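Local atomic coordinates of methylxanthine N3-demethylase NdmB (PDB entry 6ICL), a protein that catalyses the NADH-dependent N3-demethylation of theobromine and related methylxanthines in caffeine degradation, as a Rieske non-heme iron oxygenase. Residues Phe46-Ala51 with Val175-Ile180; Lys143-Trp148 with Ser164-Pro169; Arg188-Thr193 with Gln341-His346; Lys347-Ser352 with Arg361-Thr366. One frame throughout, in Å; residues are numbered along the deposited sequence.

Contact 1 (Phe46-Ala51 with Val175-Ile180); sequences FERANA and VADSYI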
# COMPACT_ATOMS: atom_id res chain seq x y z
N PHE A 46 -28.03 0.33 -6.78
CA PHE A 46 -28.77 1.04 -5.75
C PHE A 46 -29.09 0.13 -4.56
O PHE A 46 -28.98 0.55 -3.39
CB PHE A 46 -30.06 1.61 -6.33
CG PHE A 46 -31.02 2.04 -5.30
CD1 PHE A 46 -30.86 3.28 -4.67
CD2 PHE A 46 -32.05 1.21 -4.89
CE1 PHE A 46 -31.75 3.69 -3.67
CE2 PHE A 46 -32.92 1.60 -3.90
CZ PHE A 46 -32.77 2.85 -3.28
N GLU A 47 -29.52 -1.10 -4.83
CA GLU A 47 -29.91 -2.01 -3.76
C GLU A 47 -28.71 -2.49 -2.94
O GLU A 47 -28.86 -2.76 -1.74
CB GLU A 47 -30.67 -3.20 -4.34
CG GLU A 47 -32.05 -2.77 -4.90
CD GLU A 47 -32.87 -3.95 -5.44
OE1 GLU A 47 -32.28 -5.02 -5.71
OE2 GLU A 47 -34.10 -3.81 -5.58
N ARG A 48 -27.51 -2.56 -3.54
CA ARG A 48 -26.27 -2.92 -2.84
C ARG A 48 -25.65 -1.78 -2.03
O ARG A 48 -24.73 -2.04 -1.26
CB ARG A 48 -25.20 -3.38 -3.83
CG ARG A 48 -25.29 -4.80 -4.29
CD ARG A 48 -24.62 -4.98 -5.68
NE ARG A 48 -23.57 -4.00 -6.01
CZ ARG A 48 -23.14 -3.75 -7.26
NH1 ARG A 48 -23.69 -4.39 -8.31
NH2 ARG A 48 -22.18 -2.87 -7.49
N ALA A 49 -26.08 -0.53 -2.24
CA ALA A 49 -25.46 0.62 -1.59
C ALA A 49 -25.70 0.69 -0.09
O ALA A 49 -24.98 1.41 0.61
CB ALA A 49 -25.99 1.90 -2.23
N ASN A 50 -26.72 0.02 0.43
CA ASN A 50 -27.07 0.12 1.84
C ASN A 50 -27.63 -1.24 2.23
O ASN A 50 -28.33 -1.86 1.42
CB ASN A 50 -28.10 1.25 2.07
CG ASN A 50 -28.47 1.44 3.54
OD1 ASN A 50 -29.20 0.64 4.12
ND2 ASN A 50 -27.99 2.52 4.14
N ALA A 51 -27.29 -1.72 3.44
CA ALA A 51 -27.74 -3.03 3.91
C ALA A 51 -29.25 -3.19 3.85
O ALA A 51 -29.74 -4.32 3.80
CB ALA A 51 -27.25 -3.30 5.36
N VAL A 175 -27.70 -6.31 -17.93
CA VAL A 175 -27.49 -4.94 -17.47
C VAL A 175 -26.17 -4.92 -16.71
O VAL A 175 -26.06 -5.45 -15.60
CB VAL A 175 -28.66 -4.44 -16.61
CG1 VAL A 175 -28.45 -2.97 -16.23
CG2 VAL A 175 -29.98 -4.63 -17.34
N ALA A 176 -25.15 -4.33 -17.31
CA ALA A 176 -23.81 -4.37 -16.75
C ALA A 176 -23.70 -3.41 -15.56
O ALA A 176 -24.40 -2.40 -15.49
CB ALA A 176 -22.79 -4.01 -17.83
N ASP A 177 -22.80 -3.74 -14.62
CA ASP A 177 -22.39 -2.73 -13.64
C ASP A 177 -21.87 -1.51 -14.39
O ASP A 177 -21.27 -1.63 -15.46
CB ASP A 177 -21.28 -3.25 -12.71
CG ASP A 177 -21.80 -4.18 -11.61
OD1 ASP A 177 -23.02 -4.29 -11.36
OD2 ASP A 177 -20.94 -4.81 -10.97
N SER A 178 -22.11 -0.34 -13.84
CA SER A 178 -21.62 0.87 -14.50
C SER A 178 -20.10 1.03 -14.31
O SER A 178 -19.49 0.43 -13.42
CB SER A 178 -22.34 2.09 -13.95
OG SER A 178 -21.92 2.31 -12.60
N TYR A 179 -19.48 1.84 -15.16
CA TYR A 179 -18.04 2.07 -15.05
C TYR A 179 -17.75 3.55 -15.30
O TYR A 179 -18.46 4.22 -16.06
CB TYR A 179 -17.23 1.18 -16.03
CG TYR A 179 -17.55 1.45 -17.48
CD1 TYR A 179 -18.64 0.82 -18.09
CD2 TYR A 179 -16.77 2.33 -18.25
CE1 TYR A 179 -18.96 1.07 -19.43
CE2 TYR A 179 -17.11 2.59 -19.60
CZ TYR A 179 -18.19 1.94 -20.17
OH TYR A 179 -18.55 2.17 -21.50
N ILE A 180 -16.68 4.04 -14.65
CA ILE A 180 -16.27 5.44 -14.71
C ILE A 180 -15.13 5.55 -15.72
O ILE A 180 -14.22 4.71 -15.73
CB ILE A 180 -15.84 5.95 -13.33
CG1 ILE A 180 -17.04 6.06 -12.39
CG2 ILE A 180 -15.08 7.29 -13.41
CD1 ILE A 180 -17.68 7.44 -12.36

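Contact 2 (Lys143-Trp148 with Ser164-Pro169); sequences KYDIVW and SDFDNP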
# COMPACT_ATOMS: atom_id res chain seq x y z
N LYS A 143 -35.98 2.39 -15.20
CA LYS A 143 -36.33 1.80 -16.48
C LYS A 143 -35.14 1.00 -16.98
O LYS A 143 -34.00 1.45 -16.86
CB LYS A 143 -36.73 2.87 -17.51
CG LYS A 143 -37.48 2.30 -18.73
CD LYS A 143 -38.03 3.42 -19.60
CE LYS A 143 -38.87 2.87 -20.75
NZ LYS A 143 -39.49 4.02 -21.50
N TYR A 144 -35.42 -0.18 -17.51
CA TYR A 144 -34.39 -1.14 -17.92
C TYR A 144 -33.45 -1.50 -16.77
O TYR A 144 -32.25 -1.74 -16.98
CB TYR A 144 -33.55 -0.63 -19.11
CG TYR A 144 -34.25 0.25 -20.12
CD1 TYR A 144 -35.34 -0.21 -20.88
CD2 TYR A 144 -33.79 1.54 -20.35
CE1 TYR A 144 -35.95 0.60 -21.84
CE2 TYR A 144 -34.40 2.36 -21.29
CZ TYR A 144 -35.47 1.89 -22.04
OH TYR A 144 -36.03 2.74 -22.98
N ASP A 145 -33.99 -1.53 -15.55
CA ASP A 145 -33.22 -1.84 -14.33
C ASP A 145 -32.10 -0.83 -14.12
O ASP A 145 -31.03 -1.17 -13.60
CB ASP A 145 -32.69 -3.27 -14.35
CG ASP A 145 -33.82 -4.30 -14.23
OD1 ASP A 145 -34.91 -3.93 -13.70
OD2 ASP A 145 -33.64 -5.46 -14.66
N ILE A 146 -32.35 0.41 -14.51
CA ILE A 146 -31.44 1.52 -14.29
C ILE A 146 -32.22 2.66 -13.65
O ILE A 146 -33.40 2.84 -13.95
CB ILE A 146 -30.78 1.95 -15.61
CG1 ILE A 146 -29.72 0.91 -16.01
CG2 ILE A 146 -30.19 3.35 -15.50
CD1 ILE A 146 -29.09 1.15 -17.39
N VAL A 147 -31.57 3.39 -12.74
CA VAL A 147 -32.18 4.55 -12.09
C VAL A 147 -31.86 5.82 -12.88
O VAL A 147 -30.69 6.18 -13.04
CB VAL A 147 -31.71 4.69 -10.64
CG1 VAL A 147 -32.44 5.84 -9.94
CG2 VAL A 147 -31.91 3.37 -9.89
N TRP A 148 -32.91 6.51 -13.32
CA TRP A 148 -32.81 7.72 -14.13
C TRP A 148 -33.29 8.92 -13.33
O TRP A 148 -34.27 8.82 -12.57
CB TRP A 148 -33.67 7.61 -15.40
CG TRP A 148 -33.32 6.47 -16.24
CD1 TRP A 148 -33.78 5.18 -16.13
CD2 TRP A 148 -32.40 6.48 -17.32
NE1 TRP A 148 -33.20 4.39 -17.10
CE2 TRP A 148 -32.35 5.17 -17.85
CE3 TRP A 148 -31.62 7.48 -17.92
CZ2 TRP A 148 -31.54 4.84 -18.92
CZ3 TRP A 148 -30.83 7.15 -18.99
CH2 TRP A 148 -30.79 5.84 -19.48
N SER A 164 -33.94 -0.92 -27.22
CA SER A 164 -34.83 -1.86 -27.87
C SER A 164 -34.71 -3.24 -27.23
O SER A 164 -33.64 -3.62 -26.74
CB SER A 164 -34.53 -1.95 -29.37
OG SER A 164 -33.29 -2.60 -29.63
N ASP A 165 -35.82 -3.97 -27.24
CA ASP A 165 -35.88 -5.41 -26.97
C ASP A 165 -35.69 -5.80 -25.50
O ASP A 165 -35.48 -6.99 -25.23
CB ASP A 165 -34.86 -6.21 -27.79
CG ASP A 165 -35.04 -6.04 -29.28
OD1 ASP A 165 -34.45 -5.10 -29.86
OD2 ASP A 165 -35.77 -6.85 -29.88
N PHE A 166 -35.76 -4.86 -24.56
CA PHE A 166 -35.64 -5.24 -23.16
C PHE A 166 -36.71 -6.26 -22.79
O PHE A 166 -36.45 -7.21 -22.05
CB PHE A 166 -35.72 -3.99 -22.27
CG PHE A 166 -35.39 -4.24 -20.80
CD1 PHE A 166 -34.06 -4.25 -20.36
CD2 PHE A 166 -36.40 -4.40 -19.86
CE1 PHE A 166 -33.76 -4.45 -19.01
CE2 PHE A 166 -36.11 -4.62 -18.52
CZ PHE A 166 -34.78 -4.64 -18.09
N ASP A 167 -37.91 -6.13 -23.37
CA ASP A 167 -39.04 -6.99 -23.07
C ASP A 167 -39.30 -8.05 -24.13
O ASP A 167 -40.35 -8.70 -24.09
CB ASP A 167 -40.29 -6.14 -22.87
CG ASP A 167 -40.19 -5.25 -21.66
OD1 ASP A 167 -39.77 -5.73 -20.58
OD2 ASP A 167 -40.52 -4.05 -21.78
N ASN A 168 -38.39 -8.25 -25.07
CA ASN A 168 -38.57 -9.22 -26.14
C ASN A 168 -38.31 -10.63 -25.63
O ASN A 168 -37.16 -11.00 -25.37
CB ASN A 168 -37.66 -8.87 -27.32
CG ASN A 168 -37.65 -9.94 -28.41
OD1 ASN A 168 -38.36 -10.94 -28.35
ND2 ASN A 168 -36.84 -9.71 -29.43
N PRO A 169 -39.35 -11.47 -25.52
CA PRO A 169 -39.17 -12.78 -24.88
C PRO A 169 -38.32 -13.76 -25.68
O PRO A 169 -37.98 -14.83 -25.16
CB PRO A 169 -40.61 -13.29 -24.72
CG PRO A 169 -41.33 -12.69 -25.87
CD PRO A 169 -40.71 -11.31 -26.07

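Contact 3 (Arg188-Thr193 with Gln341-His346); sequences RWENFT and QFRKWH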
# COMPACT_ATOMS: atom_id res chain seq x y z
N ARG A 188 -17.19 10.06 -24.63
CA ARG A 188 -17.58 8.65 -24.59
C ARG A 188 -18.57 8.32 -25.70
O ARG A 188 -18.46 7.27 -26.35
CB ARG A 188 -18.18 8.31 -23.22
CG ARG A 188 -17.91 6.86 -22.81
CD ARG A 188 -18.95 5.96 -23.40
NE ARG A 188 -18.56 4.55 -23.42
CZ ARG A 188 -17.82 3.99 -24.37
NH1 ARG A 188 -17.34 4.71 -25.38
NH2 ARG A 188 -17.54 2.69 -24.31
N TRP A 189 -19.55 9.19 -25.93
CA TRP A 189 -20.53 8.98 -26.99
C TRP A 189 -19.85 8.92 -28.36
O TRP A 189 -20.06 7.99 -29.14
CB TRP A 189 -21.58 10.09 -26.94
CG TRP A 189 -22.78 9.80 -27.78
CD1 TRP A 189 -23.95 9.25 -27.37
CD2 TRP A 189 -22.92 10.05 -29.19
NE1 TRP A 189 -24.83 9.15 -28.42
CE2 TRP A 189 -24.22 9.64 -29.55
CE3 TRP A 189 -22.09 10.60 -30.17
CZ2 TRP A 189 -24.70 9.74 -30.87
CZ3 TRP A 189 -22.58 10.71 -31.49
CH2 TRP A 189 -23.86 10.28 -31.81
N GLU A 190 -18.99 9.91 -28.65
CA GLU A 190 -18.32 9.91 -29.95
C GLU A 190 -17.43 8.70 -30.13
O GLU A 190 -17.28 8.20 -31.25
CB GLU A 190 -17.50 11.18 -30.13
CG GLU A 190 -18.35 12.43 -30.14
CD GLU A 190 -17.54 13.64 -30.51
OE1 GLU A 190 -16.30 13.54 -30.56
OE2 GLU A 190 -18.14 14.71 -30.74
N ASN A 191 -16.84 8.20 -29.05
CA ASN A 191 -16.07 6.97 -29.16
C ASN A 191 -16.96 5.79 -29.53
O ASN A 191 -16.57 4.93 -30.32
CB ASN A 191 -15.35 6.68 -27.84
CG ASN A 191 -14.65 5.33 -27.84
OD1 ASN A 191 -14.97 4.46 -27.04
ND2 ASN A 191 -13.71 5.15 -28.75
N PHE A 192 -18.18 5.73 -28.97
CA PHE A 192 -19.01 4.54 -29.16
C PHE A 192 -19.58 4.46 -30.58
O PHE A 192 -19.82 3.36 -31.09
CB PHE A 192 -20.14 4.52 -28.13
CG PHE A 192 -20.81 3.18 -27.97
CD1 PHE A 192 -20.31 2.24 -27.08
CD2 PHE A 192 -21.97 2.86 -28.68
CE1 PHE A 192 -20.92 1.00 -26.91
CE2 PHE A 192 -22.60 1.62 -28.51
CZ PHE A 192 -22.07 0.69 -27.61
N THR A 193 -19.79 5.61 -31.22
CA THR A 193 -20.43 5.67 -32.52
C THR A 193 -19.42 5.79 -33.67
O THR A 193 -19.79 6.21 -34.77
CB THR A 193 -21.42 6.84 -32.57
OG1 THR A 193 -20.72 8.06 -32.32
CG2 THR A 193 -22.55 6.69 -31.54
N GLN A 341 -22.56 16.03 -36.62
CA GLN A 341 -23.99 16.22 -36.37
C GLN A 341 -24.30 16.18 -34.87
O GLN A 341 -25.18 16.90 -34.38
CB GLN A 341 -24.79 15.15 -37.12
CG GLN A 341 -24.70 15.33 -38.63
CD GLN A 341 -25.03 16.76 -39.03
OE1 GLN A 341 -26.07 17.31 -38.65
NE2 GLN A 341 -24.13 17.38 -39.78
N PHE A 342 -23.57 15.35 -34.13
CA PHE A 342 -23.73 15.29 -32.68
C PHE A 342 -23.32 16.61 -32.04
O PHE A 342 -24.07 17.19 -31.23
CB PHE A 342 -22.89 14.12 -32.15
CG PHE A 342 -22.94 13.93 -30.66
CD1 PHE A 342 -24.09 13.43 -30.04
CD2 PHE A 342 -21.81 14.15 -29.89
CE1 PHE A 342 -24.11 13.20 -28.66
CE2 PHE A 342 -21.81 13.92 -28.50
CZ PHE A 342 -22.96 13.45 -27.89
N ARG A 343 -22.14 17.10 -32.40
CA ARG A 343 -21.68 18.39 -31.89
C ARG A 343 -22.62 19.53 -32.28
O ARG A 343 -22.91 20.41 -31.46
CB ARG A 343 -20.27 18.65 -32.39
CG ARG A 343 -19.29 17.62 -31.90
CD ARG A 343 -17.90 17.85 -32.38
NE ARG A 343 -17.02 16.87 -31.77
CZ ARG A 343 -15.76 17.09 -31.43
NH1 ARG A 343 -15.21 18.27 -31.65
NH2 ARG A 343 -15.05 16.13 -30.85
N LYS A 344 -23.12 19.52 -33.52
CA LYS A 344 -24.06 20.55 -33.96
C LYS A 344 -25.29 20.59 -33.07
O LYS A 344 -25.71 21.66 -32.61
CB LYS A 344 -24.50 20.31 -35.40
CG LYS A 344 -23.49 20.68 -36.47
CD LYS A 344 -24.20 20.84 -37.83
CE LYS A 344 -23.22 21.04 -39.00
NZ LYS A 344 -22.43 22.31 -38.92
N TRP A 345 -25.90 19.43 -32.82
CA TRP A 345 -27.13 19.43 -32.05
C TRP A 345 -26.86 19.74 -30.59
O TRP A 345 -27.67 20.43 -29.96
CB TRP A 345 -27.85 18.09 -32.21
CG TRP A 345 -29.30 18.15 -31.89
CD1 TRP A 345 -30.01 19.25 -31.49
CD2 TRP A 345 -30.24 17.07 -31.96
NE1 TRP A 345 -31.33 18.91 -31.28
CE2 TRP A 345 -31.49 17.58 -31.57
CE3 TRP A 345 -30.13 15.72 -32.29
CZ2 TRP A 345 -32.63 16.80 -31.51
CZ3 TRP A 345 -31.28 14.94 -32.24
CH2 TRP A 345 -32.51 15.48 -31.86
N HIS A 346 -25.72 19.31 -30.05
CA HIS A 346 -25.37 19.69 -28.68
C HIS A 346 -25.24 21.21 -28.57
O HIS A 346 -25.77 21.81 -27.63
CB HIS A 346 -24.07 19.00 -28.24
CG HIS A 346 -24.30 17.79 -27.39
ND1 HIS A 346 -24.28 17.84 -26.01
CD2 HIS A 346 -24.56 16.50 -27.72
CE1 HIS A 346 -24.52 16.64 -25.52
NE2 HIS A 346 -24.69 15.80 -26.54

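Contact 4 (Lys347-Ser352 with Arg361-Thr366); sequences KELSLS and RDSVLT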
# COMPACT_ATOMS: atom_id res chain seq x y z
N LYS A 347 -24.56 21.84 -29.53
CA LYS A 347 -24.38 23.30 -29.47
C LYS A 347 -25.71 24.02 -29.57
O LYS A 347 -25.95 25.00 -28.85
CB LYS A 347 -23.46 23.76 -30.61
CG LYS A 347 -23.11 25.25 -30.54
CD LYS A 347 -22.37 25.55 -29.24
CE LYS A 347 -21.90 26.99 -29.13
NZ LYS A 347 -21.44 27.31 -27.73
N GLU A 348 -26.58 23.55 -30.46
CA GLU A 348 -27.88 24.18 -30.62
C GLU A 348 -28.73 24.02 -29.37
O GLU A 348 -29.40 24.97 -28.93
CB GLU A 348 -28.57 23.57 -31.85
CG GLU A 348 -30.02 23.97 -32.06
CD GLU A 348 -30.64 23.22 -33.22
OE1 GLU A 348 -29.90 22.91 -34.20
OE2 GLU A 348 -31.85 22.91 -33.14
N LEU A 349 -28.71 22.82 -28.78
CA LEU A 349 -29.42 22.57 -27.52
C LEU A 349 -28.88 23.45 -26.40
O LEU A 349 -29.65 24.01 -25.62
CB LEU A 349 -29.31 21.10 -27.14
CG LEU A 349 -30.06 20.16 -28.05
CD1 LEU A 349 -29.51 18.74 -27.91
CD2 LEU A 349 -31.55 20.19 -27.73
N SER A 350 -27.56 23.58 -26.32
CA SER A 350 -26.96 24.43 -25.30
C SER A 350 -27.44 25.87 -25.42
O SER A 350 -27.72 26.54 -24.42
CB SER A 350 -25.44 24.35 -25.41
OG SER A 350 -24.81 25.32 -24.59
N LEU A 351 -27.54 26.37 -26.66
CA LEU A 351 -27.98 27.75 -26.86
C LEU A 351 -29.48 27.87 -26.65
O LEU A 351 -29.95 28.84 -26.04
CB LEU A 351 -27.60 28.23 -28.25
CG LEU A 351 -26.10 28.26 -28.52
CD1 LEU A 351 -25.84 28.36 -30.02
CD2 LEU A 351 -25.51 29.43 -27.79
N SER A 352 -30.25 26.89 -27.15
CA SER A 352 -31.71 26.96 -27.04
C SER A 352 -32.16 27.00 -25.58
O SER A 352 -33.12 27.70 -25.24
CB SER A 352 -32.36 25.77 -27.73
OG SER A 352 -32.05 25.75 -29.10
N ARG A 361 -37.60 23.48 -26.65
CA ARG A 361 -38.54 22.46 -27.11
C ARG A 361 -38.48 22.30 -28.62
O ARG A 361 -38.61 21.19 -29.15
CB ARG A 361 -39.97 22.81 -26.68
CG ARG A 361 -40.20 22.80 -25.16
CD ARG A 361 -41.62 23.25 -24.79
NE ARG A 361 -42.64 22.53 -25.54
CZ ARG A 361 -43.23 21.42 -25.12
NH1 ARG A 361 -42.90 20.89 -23.95
NH2 ARG A 361 -44.15 20.83 -25.88
N ASP A 362 -38.26 23.41 -29.34
CA ASP A 362 -38.12 23.33 -30.79
C ASP A 362 -36.88 22.55 -31.17
O ASP A 362 -36.92 21.68 -32.05
CB ASP A 362 -38.06 24.74 -31.39
CG ASP A 362 -39.43 25.35 -31.59
OD1 ASP A 362 -40.42 24.60 -31.73
OD2 ASP A 362 -39.51 26.60 -31.61
N SER A 363 -35.76 22.85 -30.51
CA SER A 363 -34.51 22.15 -30.82
C SER A 363 -34.62 20.65 -30.54
O SER A 363 -34.20 19.83 -31.36
CB SER A 363 -33.37 22.77 -30.02
OG SER A 363 -32.16 22.11 -30.32
N VAL A 364 -35.21 20.28 -29.39
CA VAL A 364 -35.37 18.86 -29.05
C VAL A 364 -36.31 18.17 -30.04
O VAL A 364 -36.01 17.09 -30.55
CB VAL A 364 -35.89 18.70 -27.61
CG1 VAL A 364 -36.25 17.25 -27.33
CG2 VAL A 364 -34.90 19.20 -26.57
N LEU A 365 -37.47 18.78 -30.29
CA LEU A 365 -38.59 18.07 -30.91
C LEU A 365 -38.66 18.18 -32.43
O LEU A 365 -39.36 17.37 -33.06
CB LEU A 365 -39.90 18.57 -30.31
CG LEU A 365 -40.06 18.29 -28.82
CD1 LEU A 365 -41.17 19.16 -28.25
CD2 LEU A 365 -40.35 16.81 -28.61
N THR A 366 -37.97 19.14 -33.05
CA THR A 366 -38.08 19.32 -34.50
C THR A 366 -37.32 18.23 -35.25
O THR A 366 -36.09 18.15 -35.16
CB THR A 366 -37.55 20.69 -34.91
OG1 THR A 366 -38.37 21.73 -34.35
CG2 THR A 366 -37.50 20.82 -36.43

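Contact 1 (Phe46-Ala51 with Val175-Ile180)
Arg48 and Asp177 illustrate how two parts of a multidomain enzyme can be joined at the surface by one charged pair. The electrostatic part is a salt bridge with a single short approach: Arg48 NH1 lies 3.1 Å from Asp177 OD1. The same pair is a hydrogen bond, fairly straight at 163°, and the acceptor sits in the plane of the guanidinium group at its edge. From the acid's standpoint the fit is poorer, because the nitrogen comes to OD1 from above the carboxylate plane and the two flat groups are turned 64° from each other. With the planes so turned, the second oxygen stays farther off, Asp177 OD2 lying 3.8 Å from Arg48 NH1, and the bond is one-pronged. A bend at the third torsion of the arginine (chi3 26°) turns its end toward the acid.

Further hydrogen bonds surround this pair. Arg48 NH1 also donates to Asn44 OD1 on the same helix, and Glu45 OE1 of that helix takes the backbone N-H of Ser178, giving a second polar tie between the same two elements.

Packing between the two segments adds little; His301 of the second subunit lies against Arg48. The helix 43-48 belongs to the Rieske region, whereas strand 171-181 edges the seven-stranded antiparallel sheet. With both partners exposed and only one oxygen engaged, the bridge is probably softened by solvent, and the chemistry implies a modest electrostatic tether between these parts.

Contact 2 (Lys143-Trp148 with Ser164-Pro169)
Phe166 lies against the tip of a beta hairpin, with Tyr144 and Asp145 as the two central residues of a type I' turn running from Lys143 to Ile146. Its side chain leaves the backbone with CG anti to N (chi1 -170°), a choice that lays the ring across the turn. Phe166 CB begins the contact, 4.0 Å from Tyr144 CD1. At CG the same tyrosine carbon is again the neighbour, since the edge of the Tyr144 ring points toward the phenylalanine face in a T-shaped pair whose planes stand at 62°. Phe166 CD1 comes 3.9 Å from Tyr144 CB, and CE1, next along, 3.8 Å from it. Toward the tip the backbone takes over: Tyr144 CA lies over the ring, 3.7 Å from the Phe166 centroid, in a CH-pi contact. Phe166 CZ ends 3.7 Å from Asp145 OD2, which sits at the ring edge with its carboxylate turned nearly perpendicular to the ring.

The turn that receives this ring is braced from within, as Lys143 O accepts both Ile146 N and, from the other face of its plane, Trp148 NE1, while Tyr144 OH is held by Pro161 O and Leu163 N. A serine in place of Phe166 would probably leave Tyr144 CA and its ring edge without their aromatic cover and open a gap beside the turn.

Beyond the turn, Phe166 also touches Val173 and Val175 of strand 171-181, and Tyr144 rests on Ile290 of strand 284-294. The hairpin of strands 137-143 and 146-150 is thereby packed against the first two strands of the seven-stranded sheet.

Contact 3 (Arg188-Thr193 with Gln341-His346)
A side-on pair of hydrogen bonds joins Arg343 to Glu190. Arg343 NE donates to Glu190 OE2 at 2.6 Å, and Arg343 NH2 to Glu190 OE1 at 2.9 Å, the latter almost straight at 173°. Both oxygens offer their syn lone pairs and the two planes are nearly coplanar, so this two-pronged salt bridge should hold both groups against rotation. Arg343 NH2 has a second acidic partner in Glu330, and Arg85 of the third subunit, from the pocket of that subunit's iron-sulfur cluster, makes a long, weak ion pair with Glu190.

Next to the salt bridge, Glu190 OE2 lies at the edge of the Phe342 ring, 3.8 Å from CD2. The ring itself forms an offset stack on the six-membered ring of Trp189, with centroids 3.8 Å apart and planes only 4° from parallel. Phe342 CG is anti to its backbone N (chi1 180°), which carries the ring out to the tryptophan. His346 CD2 lies over the far face of Phe342 and Thr193 CG2 over the far face of Trp189, whose NE1 is held by Ser257 O. Replacing Trp189 with a leucine would probably bare one face of Phe342 and leave Ser257 O without its indole donor.

These are two roughly antiparallel helices of the catalytic domain, 185-192 and 337-355. Asn191 ND2 hydrogen-bonds Asp314 OD1, an iron ligand, and Tyr107 OH of the third subunit's cluster pocket, placing the pair beside the mononuclear iron and the subunit boundary. Pairing with a two-pronged base would probably offset the cost of burying Glu190 alongside the aromatic stack.

Contact 4 (Lys347-Ser352 with Arg361-Thr366)
The flat group at this contact is the carboxylate of Glu348, and Ser363 OG comes to it from above its plane, 40° out, donating to OE2 at 2.9 Å. The other oxygen, Glu348 OE1, is taken by Arg221 in a salt bridge, so the acid is shared between a hydroxyl and a charge. On the opposite helix the Arg361 guanidinium has Leu365 CD1 over one face. The whole is an antiparallel helical hairpin: helices 337-355 and 357-365 follow each other across a tight connection, and the axes of the short segments 347-352 and 361-365 approach to 9.1 Å, at 156°.

The small Ser352 and Ser363 are consistent with this spacing. Ser363, whose CA is only 6.1 Å from that of Leu349, turns its OG anti to the backbone N (chi1 -180°), which brings the hydroxyl between the glutamate and the leucine. There Leu349 CD2 packs 3.3 Å from Ser363 OG, and the same methyl crosses to Val364 CG2 at 3.7 Å, the apolar flank of the interface. Leu349 also rests on Phe360 of the second helix, while the carbonyl of Ser363 receives the indole N-H of Trp345, one turn back on the first.

Ser352 completes the seam. Its hydroxyl folds back onto its own helix, meeting Glu348 O at 2.8 Å from above the carbonyl plane and sharing that acceptor with Ser352 N, and this bond leaves Ser352 OG 3.4 Å from Ser363 CB.

From the N terminus, contact 1 opens on helix 43-48 and closes on strand 171-181, enclosing the cluster-binding region before the chain returns to that strand at the edge of the seven-stranded sheet. Contact 2 is nested inside that loop and touches it: Val175 lies 4.1 Å, CG2 to CE1, from Phe166. Contact 3 follows in series, and Tyr179 OH probably hydrogen-bonds Arg188 NH2 where the strand gives way to helix 185-192. It closes a long loop holding most of the large sheet. Contact 4, a short closure in the C-terminal helices, then comes in series, sharing helix 337-355 with contact 3. None of the four loops cross.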